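Local coordinates for 39 kDa initiator binding protein (Trichomonas vaginalis, PDB 1PP7) that binds the initiator element of core promoters through this N-terminal DNA-binding domain and so probably helps to start transcription of protein-coding genes, at residues 65-70 with 103-108; 37-42 with 57-62; 8-13 with 49-54. All blocks are in the same frame, centred on the assembly; numbering follows the deposited sequence.

Contact 1: 65-70 with 103-108. With nucleotides of chain B.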
loop_
_atom_site.group_PDB
_atom_site.type_symbol
_atom_site.label_atom_id
_atom_site.label_comp_id
_atom_site.label_asym_id
_atom_site.label_seq_id
_atom_site.Cartn_x
_atom_site.Cartn_y
_atom_site.Cartn_z
ATOM N N PHE C 65 -7.009 7.181 1.887
ATOM C CA PHE C 65 -5.598 7.110 2.261
ATOM C C PHE C 65 -4.829 7.883 1.212
ATOM O O PHE C 65 -5.328 8.167 0.123
ATOM C CB PHE C 65 -5.067 5.642 2.341
ATOM C CG PHE C 65 -5.146 4.842 1.038
ATOM C CD1 PHE C 65 -6.333 4.141 0.692
ATOM C CD2 PHE C 65 -4.017 4.679 0.235
ATOM C CE1 PHE C 65 -6.387 3.300 -0.411
ATOM C CE2 PHE C 65 -4.043 3.830 -0.888
ATOM C CZ PHE C 65 -5.235 3.135 -1.213
ATOM N N LYS C 66 -3.607 8.251 1.558
ATOM C CA LYS C 66 -2.774 8.965 0.643
ATOM C C LYS C 66 -1.538 8.144 0.605
ATOM O O LYS C 66 -1.266 7.408 1.558
ATOM C CB LYS C 66 -2.453 10.362 1.151
ATOM C CG LYS C 66 -1.868 10.432 2.581
ATOM C CD LYS C 66 -1.285 11.846 2.767
ATOM C CE LYS C 66 -1.287 12.319 4.239
ATOM N NZ LYS C 66 -0.443 13.597 4.456
ATOM N N MET C 67 -0.767 8.281 -0.473
ATOM C CA MET C 67 0.448 7.512 -0.585
ATOM C C MET C 67 1.370 8.168 -1.574
ATOM O O MET C 67 0.957 9.062 -2.304
ATOM C CB MET C 67 0.132 6.060 -1.052
ATOM C CG MET C 67 -0.165 5.880 -2.547
ATOM S SD MET C 67 -0.390 4.073 -2.992
ATOM C CE MET C 67 -2.038 4.013 -3.446
ATOM N N LYS C 68 2.638 7.747 -1.537
ATOM C CA LYS C 68 3.633 8.174 -2.495
ATOM C C LYS C 68 3.843 6.868 -3.309
ATOM O O LYS C 68 4.539 5.949 -2.875
ATOM C CB LYS C 68 4.899 8.611 -1.762
ATOM C CG LYS C 68 4.771 9.965 -1.085
ATOM C CD LYS C 68 6.137 10.583 -0.837
ATOM C CE LYS C 68 5.995 11.970 -0.180
ATOM N NZ LYS C 68 7.225 12.853 -0.163
ATOM N N LYS C 69 3.222 6.758 -4.478
ATOM C CA LYS C 69 3.353 5.505 -5.236
ATOM C C LYS C 69 4.795 5.091 -5.483
ATOM O O LYS C 69 5.141 3.920 -5.392
ATOM C CB LYS C 69 2.588 5.587 -6.552
ATOM C CG LYS C 69 1.142 5.808 -6.287
ATOM C CD LYS C 69 0.318 5.650 -7.501
ATOM C CE LYS C 69 0.372 6.911 -8.350
ATOM N NZ LYS C 69 -0.109 6.581 -9.721
ATOM N N LYS C 70 5.634 6.066 -5.782
ATOM C CA LYS C 70 7.026 5.786 -6.029
ATOM C C LYS C 70 7.634 4.906 -4.894
ATOM O O LYS C 70 8.288 3.917 -5.191
ATOM C CB LYS C 70 7.770 7.120 -6.196
ATOM C CG LYS C 70 9.127 6.999 -6.850
ATOM C CD LYS C 70 9.400 8.211 -7.728
ATOM C CE LYS C 70 10.809 8.164 -8.326
ATOM N NZ LYS C 70 11.128 9.384 -9.172
ATOM N N THR C 103 -0.499 11.131 -3.574
ATOM C CA THR C 103 -1.696 10.876 -4.306
ATOM C C THR C 103 -2.702 10.388 -3.238
ATOM O O THR C 103 -2.278 9.937 -2.168
ATOM C CB THR C 103 -1.254 9.939 -5.500
ATOM O OG1 THR C 103 -1.908 10.364 -6.699
ATOM C CG2 THR C 103 -1.383 8.516 -5.231
ATOM N N GLN C 104 -4.012 10.589 -3.455
ATOM C CA GLN C 104 -5.025 10.175 -2.468
ATOM C C GLN C 104 -5.976 9.214 -3.066
ATOM O O GLN C 104 -6.258 9.303 -4.267
ATOM C CB GLN C 104 -5.801 11.363 -1.974
ATOM C CG GLN C 104 -5.481 11.716 -0.553
ATOM C CD GLN C 104 -5.993 13.057 -0.197
ATOM O OE1 GLN C 104 -7.196 13.330 -0.352
ATOM N NE2 GLN C 104 -5.085 13.936 0.283
ATOM N N TRP C 105 -6.515 8.323 -2.220
ATOM C CA TRP C 105 -7.384 7.242 -2.680
ATOM C C TRP C 105 -8.499 6.741 -1.806
ATOM O O TRP C 105 -8.475 6.939 -0.616
ATOM C CB TRP C 105 -6.549 5.986 -2.974
ATOM C CG TRP C 105 -5.450 6.219 -3.903
ATOM C CD1 TRP C 105 -4.297 6.880 -3.637
ATOM C CD2 TRP C 105 -5.411 5.876 -5.291
ATOM N NE1 TRP C 105 -3.556 6.985 -4.751
ATOM C CE2 TRP C 105 -4.202 6.376 -5.796
ATOM C CE3 TRP C 105 -6.274 5.200 -6.148
ATOM C CZ2 TRP C 105 -3.820 6.224 -7.141
ATOM C CZ3 TRP C 105 -5.911 5.050 -7.477
ATOM C CH2 TRP C 105 -4.690 5.566 -7.962
ATOM N N LYS C 106 -9.424 5.995 -2.441
ATOM C CA LYS C 106 -10.548 5.325 -1.792
ATOM C C LYS C 106 -10.964 4.150 -2.682
ATOM O O LYS C 106 -10.637 4.099 -3.856
ATOM C CB LYS C 106 -11.730 6.273 -1.543
ATOM C CG LYS C 106 -12.949 6.101 -2.455
ATOM C CD LYS C 106 -13.504 7.445 -2.866
ATOM C CE LYS C 106 -15.037 7.442 -3.088
ATOM N NZ LYS C 106 -15.535 6.617 -4.206
ATOM N N ARG C 107 -11.686 3.187 -2.126
ATOM C CA ARG C 107 -12.097 2.004 -2.890
ATOM C C ARG C 107 -13.222 1.463 -2.054
ATOM O O ARG C 107 -13.093 1.382 -0.833
ATOM C CB ARG C 107 -10.949 0.996 -2.968
ATOM C CG ARG C 107 -11.327 -0.287 -3.719
ATOM C CD ARG C 107 -10.415 -1.456 -3.390
ATOM N NE ARG C 107 -10.553 -2.576 -4.318
ATOM C CZ ARG C 107 -10.609 -3.870 -3.952
ATOM N NH1 ARG C 107 -10.556 -4.244 -2.669
ATOM N NH2 ARG C 107 -10.674 -4.800 -4.880
ATOM N N SER C 108 -14.333 1.087 -2.663
ATOM C CA SER C 108 -15.455 0.650 -1.842
ATOM C C SER C 108 -15.140 -0.582 -0.948
ATOM O O SER C 108 -14.583 -1.573 -1.395
ATOM C CB SER C 108 -16.701 0.448 -2.738
ATOM O OG SER C 108 -16.590 -0.767 -3.463
ATOM P P DA B 3 -0.006 10.198 -11.000
ATOM O OP1 DA B 3 -1.179 10.817 -10.304
ATOM O OP2 DA B 3 0.941 9.329 -10.263
ATOM O "O5'" DA B 3 -0.548 9.346 -12.219
ATOM C "C5'" DA B 3 -1.718 9.762 -12.908
ATOM C "C4'" DA B 3 -1.963 8.839 -14.076
ATOM O "O4'" DA B 3 -0.877 8.901 -15.038
ATOM C "C3'" DA B 3 -2.135 7.348 -13.750
ATOM O "O3'" DA B 3 -3.130 6.946 -14.658
ATOM C "C2'" DA B 3 -0.827 6.749 -14.220
ATOM C "C1'" DA B 3 -0.605 7.584 -15.458
ATOM N N9 DA B 3 0.719 7.530 -16.085
ATOM C C8 DA B 3 1.970 7.423 -15.508
ATOM N N7 DA B 3 2.957 7.352 -16.386
ATOM C C5 DA B 3 2.315 7.417 -17.610
ATOM C C6 DA B 3 2.801 7.365 -18.943
ATOM N N6 DA B 3 4.100 7.247 -19.259
ATOM N N1 DA B 3 1.886 7.434 -19.950
ATOM C C2 DA B 3 0.578 7.554 -19.629
ATOM N N3 DA B 3 0.003 7.620 -18.413
ATOM C C4 DA B 3 0.937 7.541 -17.441
#
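Strands 65-67 and 103-106 run antiparallel, their N-to-C directions 145° apart, with Phe65 across from Trp105 and Met67 across from Thr103 as hydrogen-bonded pairs. Two backbone bonds close each pair: Phe65 N to Trp105 O at 2.9 Å with its return from Trp105 N to Phe65 O, and Met67 N to Thr103 O at 2.8 Å with its return from Thr103 N to Met67 O. Between them Lys66 and Gln104 form the non-hydrogen-bonded pair, where the chains draw in to 4.0 Å between Lys66 CA and Gln104 CA.

Phe65, Met67, Thr103 and Trp105 all lie on one face of the sheet. Phe65 has its CG wedged between backbone N and carbonyl carbon (chi1 61°), which brings one face of the ring against Trp105 CB, 3.6 Å from Phe65 CZ. The indole itself is slid well aside: the planes differ by only 23°, yet the rings barely overlap. Met67 covers the pyrrole part of Trp105 with its methyl, CE lying over the face 3.6 Å from Trp105 NE1, a Met-aromatic contact in which the sulfur stands obliquely. On the other face Lys66 CB meets Gln104 CG at 3.7 Å.

Lys69 leaves the start of helix 69-76 and lays its aliphatic chain past Thr103, its CD 4.2 Å from Trp105 CZ2. Its NZ is hydrogen-bonded to Asn84 OD1 of helix 80-89 and makes a weak bond of 3.0 Å to OP2 of DA3 of chain B. Thr103 OG1 is taken by Gln96 O on the next strand. A small antiparallel sheet packed on helices, in a domain of the helix-turn-helix clan, is consistent with a winged-helix fold, and helix 80-89 is probably its recognition helix.

Contact 2: 37-42 with 57-62. With ZN (zinc ion), chain I.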
loop_
_atom_site.group_PDB
_atom_site.type_symbol
_atom_site.label_atom_id
_atom_site.label_comp_id
_atom_site.label_asym_id
_atom_site.label_seq_id
_atom_site.Cartn_x
_atom_site.Cartn_y
_atom_site.Cartn_z
ATOM N N LYS C 37 -2.472 -6.874 0.569
ATOM C CA LYS C 37 -1.096 -6.484 0.807
ATOM C C LYS C 37 -1.139 -4.959 1.106
ATOM O O LYS C 37 -0.533 -4.505 2.079
ATOM C CB LYS C 37 -0.209 -6.770 -0.404
ATOM C CG LYS C 37 -0.070 -8.266 -0.625
ATOM C CD LYS C 37 0.491 -8.589 -1.990
ATOM C CE LYS C 37 1.404 -9.791 -1.903
ATOM N NZ LYS C 37 1.752 -10.394 -3.257
ATOM N N LEU C 38 -1.871 -4.177 0.311
ATOM C CA LEU C 38 -1.932 -2.743 0.578
ATOM C C LEU C 38 -2.487 -2.558 1.961
ATOM O O LEU C 38 -1.960 -1.764 2.739
ATOM C CB LEU C 38 -2.863 -2.002 -0.388
ATOM C CG LEU C 38 -2.260 -0.844 -1.182
ATOM C CD1 LEU C 38 -3.365 0.025 -1.778
ATOM C CD2 LEU C 38 -1.292 -0.051 -0.291
ATOM N N HIS C 39 -3.529 -3.328 2.269
ATOM C CA HIS C 39 -4.209 -3.199 3.529
ATOM C C HIS C 39 -3.344 -3.565 4.705
ATOM O O HIS C 39 -3.346 -2.843 5.726
ATOM C CB HIS C 39 -5.541 -3.987 3.537
ATOM C CG HIS C 39 -6.555 -3.434 4.487
ATOM N ND1 HIS C 39 -6.682 -3.880 5.790
ATOM C CD2 HIS C 39 -7.394 -2.370 4.370
ATOM C CE1 HIS C 39 -7.551 -3.116 6.437
ATOM N NE2 HIS C 39 -7.998 -2.189 5.599
ATOM N N MET C 40 -2.605 -4.666 4.613
ATOM C CA MET C 40 -1.736 -5.000 5.757
ATOM C C MET C 40 -0.666 -3.940 5.917
ATOM O O MET C 40 -0.235 -3.707 7.000
ATOM C CB MET C 40 -1.011 -6.310 5.557
ATOM C CG MET C 40 -1.933 -7.467 5.491
ATOM S SD MET C 40 -1.019 -9.007 5.143
ATOM C CE MET C 40 -1.712 -9.573 3.489
ATOM N N LEU C 41 -0.242 -3.323 4.818
ATOM C CA LEU C 41 0.820 -2.343 4.846
ATOM C C LEU C 41 0.340 -1.105 5.574
ATOM O O LEU C 41 0.962 -0.624 6.476
ATOM C CB LEU C 41 1.207 -1.956 3.421
ATOM C CG LEU C 41 2.689 -1.993 3.124
ATOM C CD1 LEU C 41 3.089 -0.841 2.222
ATOM C CD2 LEU C 41 3.444 -1.915 4.437
ATOM N N LEU C 42 -0.815 -0.638 5.137
ATOM C CA LEU C 42 -1.528 0.502 5.649
ATOM C C LEU C 42 -1.774 0.279 7.150
ATOM O O LEU C 42 -1.457 1.141 8.000
ATOM C CB LEU C 42 -2.825 0.549 4.881
ATOM C CG LEU C 42 -3.466 1.789 4.292
ATOM C CD1 LEU C 42 -2.599 3.003 4.324
ATOM C CD2 LEU C 42 -3.910 1.418 2.916
ATOM N N LEU C 57 2.229 6.298 3.134
ATOM C CA LEU C 57 1.087 5.431 2.992
ATOM C C LEU C 57 0.367 5.500 4.329
ATOM O O LEU C 57 0.787 4.852 5.278
ATOM C CB LEU C 57 1.530 3.998 2.704
ATOM C CG LEU C 57 0.398 3.053 2.355
ATOM C CD1 LEU C 57 -0.473 3.762 1.356
ATOM C CD2 LEU C 57 0.947 1.716 1.821
ATOM N N SER C 58 -0.699 6.309 4.392
ATOM C CA SER C 58 -1.501 6.477 5.612
ATOM C C SER C 58 -2.967 6.897 5.418
ATOM O O SER C 58 -3.334 7.543 4.442
ATOM C CB SER C 58 -0.807 7.459 6.600
ATOM O OG SER C 58 -0.451 8.675 5.998
ATOM N N TRP C 59 -3.818 6.494 6.352
ATOM C CA TRP C 59 -5.229 6.873 6.268
ATOM C C TRP C 59 -5.395 8.354 6.618
ATOM O O TRP C 59 -4.757 8.885 7.545
ATOM C CB TRP C 59 -6.075 6.073 7.254
ATOM C CG TRP C 59 -6.120 4.591 6.982
ATOM C CD1 TRP C 59 -5.465 3.607 7.683
ATOM C CD2 TRP C 59 -6.896 3.918 5.966
ATOM N NE1 TRP C 59 -5.792 2.380 7.164
ATOM C CE2 TRP C 59 -6.666 2.543 6.115
ATOM C CE3 TRP C 59 -7.762 4.353 4.955
ATOM C CZ2 TRP C 59 -7.255 1.603 5.299
ATOM C CZ3 TRP C 59 -8.354 3.424 4.142
ATOM C CH2 TRP C 59 -8.096 2.059 4.315
ATOM N N ILE C 60 -6.251 9.032 5.887
ATOM C CA ILE C 60 -6.521 10.425 6.220
ATOM C C ILE C 60 -7.957 10.435 6.858
ATOM O O ILE C 60 -8.368 11.387 7.500
ATOM C CB ILE C 60 -6.357 11.332 4.957
ATOM C CG1 ILE C 60 -7.359 10.951 3.882
ATOM C CG2 ILE C 60 -4.929 11.150 4.382
ATOM C CD1 ILE C 60 -7.046 11.607 2.566
ATOM N N SER C 61 -8.699 9.349 6.688
ATOM C CA SER C 61 -10.014 9.224 7.309
ATOM C C SER C 61 -10.327 7.728 7.411
ATOM O O SER C 61 -9.463 6.893 7.075
ATOM C CB SER C 61 -11.085 9.954 6.497
ATOM O OG SER C 61 -11.301 9.353 5.235
ATOM N N ASP C 62 -11.521 7.371 7.883
ATOM C CA ASP C 62 -11.904 5.956 7.978
ATOM C C ASP C 62 -11.891 5.325 6.577
ATOM O O ASP C 62 -11.755 4.087 6.434
ATOM C CB ASP C 62 -13.329 5.777 8.548
ATOM C CG ASP C 62 -13.386 5.767 10.092
ATOM O OD1 ASP C 62 -12.377 5.385 10.756
ATOM O OD2 ASP C 62 -14.478 6.124 10.632
HETATM ZN ZN ZN I . -6.260 -5.708 6.634
HETATM O O HOH W 1 -4.644 -5.593 8.287
#
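Leu57 sends its CG anti to the backbone N (chi1 -172°), which carries its methyls to helix 37-42, while Trp59 turns its indole beside its own backbone N (chi1 -64°), which lays the ring against Leu42. This is helix-on-sheet packing in the core of a helix-turn-helix-class domain: strand 57-59, an edge of the sheet, crosses the helix at 78° with the axes 8.8 Å apart. No hydrogen bond links the two segments; the contact is made chiefly by apolar side chains.

Leu57 puts its CD2 between two successive turns of the helix, 3.5 Å from Leu38 CD2 and 3.4 Å from Leu41 CD1. Leu42 CD1 comes in from another side and meets Leu57 CG at 3.6 Å. The same Leu42 places its CG over one face of the indole, 3.7 Å from Trp59 NE1, toward the rim of the ring.

His39 approaches the edge of that indole, its NE2 3.9 Å from Trp59 CZ2, with the imidazole and indole planes obliquely inclined. The imidazole is fixed at both nitrogens: NE2 is hydrogen-bonded to Thr111 O, and ND1 binds the zinc ion at 2.1 Å, where a water also coordinates.

Contact 3: 8-13 with 49-54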
loop_
_atom_site.group_PDB
_atom_site.type_symbol
_atom_site.label_atom_id
_atom_site.label_comp_id
_atom_site.label_asym_id
_atom_site.label_seq_id
_atom_site.Cartn_x
_atom_site.Cartn_y
_atom_site.Cartn_z
ATOM N N ALA C 8 16.256 -0.890 1.018
ATOM C CA ALA C 8 16.996 -1.609 2.051
ATOM C C ALA C 8 16.661 -1.044 3.420
ATOM O O ALA C 8 16.567 -1.795 4.384
ATOM C CB ALA C 8 18.495 -1.498 1.812
ATOM N N SER C 9 16.490 0.278 3.506
ATOM C CA SER C 9 16.164 0.922 4.779
ATOM C C SER C 9 14.681 0.728 5.104
ATOM O O SER C 9 14.314 0.622 6.286
ATOM C CB SER C 9 16.516 2.429 4.753
ATOM O OG SER C 9 15.452 3.234 4.255
ATOM N N PHE C 10 13.845 0.686 4.056
ATOM C CA PHE C 10 12.394 0.471 4.194
ATOM C C PHE C 10 12.100 -0.951 4.671
ATOM O O PHE C 10 11.533 -1.164 5.755
ATOM C CB PHE C 10 11.637 0.614 2.863
ATOM C CG PHE C 10 11.566 1.998 2.317
ATOM C CD1 PHE C 10 11.794 3.108 3.120
ATOM C CD2 PHE C 10 11.271 2.187 0.965
ATOM C CE1 PHE C 10 11.736 4.401 2.579
ATOM C CE2 PHE C 10 11.208 3.470 0.414
ATOM C CZ PHE C 10 11.442 4.578 1.223
ATOM N N THR C 11 12.468 -1.928 3.849
ATOM C CA THR C 11 12.162 -3.305 4.215
ATOM C C THR C 11 12.905 -3.704 5.475
ATOM O O THR C 11 12.322 -4.370 6.342
ATOM C CB THR C 11 12.458 -4.330 3.077
ATOM O OG1 THR C 11 13.732 -4.935 3.291
ATOM C CG2 THR C 11 12.428 -3.651 1.718
ATOM N N SER C 12 14.165 -3.276 5.600
ATOM C CA SER C 12 14.940 -3.602 6.789
ATOM C C SER C 12 14.254 -3.082 8.057
ATOM O O SER C 12 14.530 -3.567 9.153
ATOM C CB SER C 12 16.337 -2.995 6.716
ATOM O OG SER C 12 16.304 -1.626 7.126
ATOM N N ARG C 13 13.361 -2.108 7.922
ATOM C CA ARG C 13 12.698 -1.571 9.091
ATOM C C ARG C 13 11.313 -2.105 9.346
ATOM O O ARG C 13 10.715 -1.870 10.387
ATOM C CB ARG C 13 12.707 -0.050 9.026
ATOM C CG ARG C 13 14.110 0.446 9.332
ATOM C CD ARG C 13 14.111 1.897 9.644
ATOM N NE ARG C 13 13.839 2.669 8.441
ATOM C CZ ARG C 13 13.175 3.820 8.434
ATOM N NH1 ARG C 13 12.715 4.328 9.584
ATOM N NH2 ARG C 13 12.957 4.450 7.276
ATOM N N PRO C 49 4.786 5.458 12.859
ATOM C CA PRO C 49 4.727 6.855 12.383
ATOM C C PRO C 49 5.935 7.286 11.580
ATOM O O PRO C 49 5.802 8.007 10.592
ATOM C CB PRO C 49 4.658 7.682 13.659
ATOM C CG PRO C 49 4.087 6.796 14.630
ATOM C CD PRO C 49 4.522 5.403 14.308
ATOM N N GLN C 50 7.110 6.856 12.020
ATOM C CA GLN C 50 8.367 7.213 11.368
ATOM C C GLN C 50 8.388 6.565 10.002
ATOM O O GLN C 50 8.523 7.237 8.999
ATOM C CB GLN C 50 9.573 6.773 12.249
ATOM C CG GLN C 50 10.957 6.680 11.551
ATOM C CD GLN C 50 12.114 6.211 12.500
ATOM O OE1 GLN C 50 12.110 5.062 13.013
ATOM N NE2 GLN C 50 13.103 7.103 12.728
ATOM N N LEU C 51 8.207 5.261 9.947
ATOM C CA LEU C 51 8.228 4.587 8.664
ATOM C C LEU C 51 7.079 5.064 7.761
ATOM O O LEU C 51 7.243 5.233 6.558
ATOM C CB LEU C 51 8.128 3.084 8.877
ATOM C CG LEU C 51 9.224 2.283 8.184
ATOM C CD1 LEU C 51 8.788 0.839 8.123
ATOM C CD2 LEU C 51 9.472 2.824 6.790
ATOM N N GLU C 52 5.908 5.256 8.350
ATOM C CA GLU C 52 4.738 5.719 7.625
ATOM C C GLU C 52 5.073 7.024 6.922
ATOM O O GLU C 52 4.565 7.246 5.839
ATOM C CB GLU C 52 3.598 5.872 8.618
ATOM C CG GLU C 52 2.374 6.594 8.172
ATOM C CD GLU C 52 1.307 6.662 9.308
ATOM O OE1 GLU C 52 1.604 7.133 10.462
ATOM O OE2 GLU C 52 0.156 6.232 9.030
ATOM N N GLU C 53 5.938 7.854 7.540
ATOM C CA GLU C 53 6.432 9.158 6.996
ATOM C C GLU C 53 7.307 8.866 5.759
ATOM O O GLU C 53 6.997 9.260 4.631
ATOM C CB GLU C 53 7.400 9.917 7.975
ATOM C CG GLU C 53 6.889 10.815 9.167
ATOM C CD GLU C 53 8.058 11.316 10.122
ATOM O OE1 GLU C 53 7.816 12.094 11.096
ATOM O OE2 GLU C 53 9.232 10.924 9.899
ATOM N N GLU C 54 8.437 8.209 6.027
ATOM C CA GLU C 54 9.411 7.863 5.008
ATOM C C GLU C 54 8.736 7.205 3.780
ATOM O O GLU C 54 8.990 7.612 2.643
ATOM C CB GLU C 54 10.489 6.936 5.602
ATOM C CG GLU C 54 11.013 7.363 6.985
ATOM C CD GLU C 54 12.291 8.251 6.958
ATOM O OE1 GLU C 54 13.415 7.706 6.748
ATOM O OE2 GLU C 54 12.176 9.493 7.154
#
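Phe10 and Arg13 are the residues through which segment 8-13 meets helix 49-54, and Ser9 supports the second of them. Ser9 contributes through its carbonyl oxygen, which accepts a hydrogen bond of 3.0 Å from Arg13 NE. The donor stands well above the carbonyl plane, 47° out of it. This bond ties the arginine back over its own helix turn and helps to set where the guanidinium lies.

Next comes Phe10, whose ring is carried beside the backbone N. Its CE1 comes to 4.1 Å from Glu54 CB, and Phe10 CD1 lies 4.4 Å from Leu51 CD2, a loose contact. Farther round, the same ring packs on Asn71 and Val75 of helix 69-76. Phe10 thus fills the place where three helices converge, helping to seat the short N-terminal helix 6-11 on the flank of the helical part of this initiator-binding domain, well away from the DNA. Glu7, seen to bind zinc in this protein, belongs to the same helix.

Arg13 closes the segment, and its backbone N bonds back to Phe10 O. Its chain bends at chi3 (-71°), swinging the guanidinium across helix 49-54. Leu51 CD2 lies over one face of the group, 3.9 Å from Arg13 NH2. At the edge, Gln50 CG and Glu54 CG both come near the guanidinium plane, the first 3.5 Å from Arg13 NH1. The salt bridge to Glu54 is a loose one: Arg13 NH2 to Glu54 OE1 measures 3.3 Å and the hydrogen bond within it is weak, bent to 127° at the hydrogen, with the carboxylate turned nearly perpendicular to the guanidinium.

Contacts 1 and 2 are both buried and share one sheet: strand 57-59 of contact 2 pairs with strand 65-67 of contact 1, Lys66 N lying 3.0 Å from Ser58 O in a probable hydrogen bond, and Met67 packs on Leu57. Contact 3 lies farther out and is only partly buried; its helix 49-55 leads directly into strand 57-59, and Glu52 touches Ser58 there. The chemistry follows the place. Backbone bonds hold contact 1 together, leucines and an indole hold contact 2, and a weak salt bridge beside modest apolar packing serves contact 3. Contact 1 reaches a DNA phosphate, whereas contact 2 carries a zinc ligand.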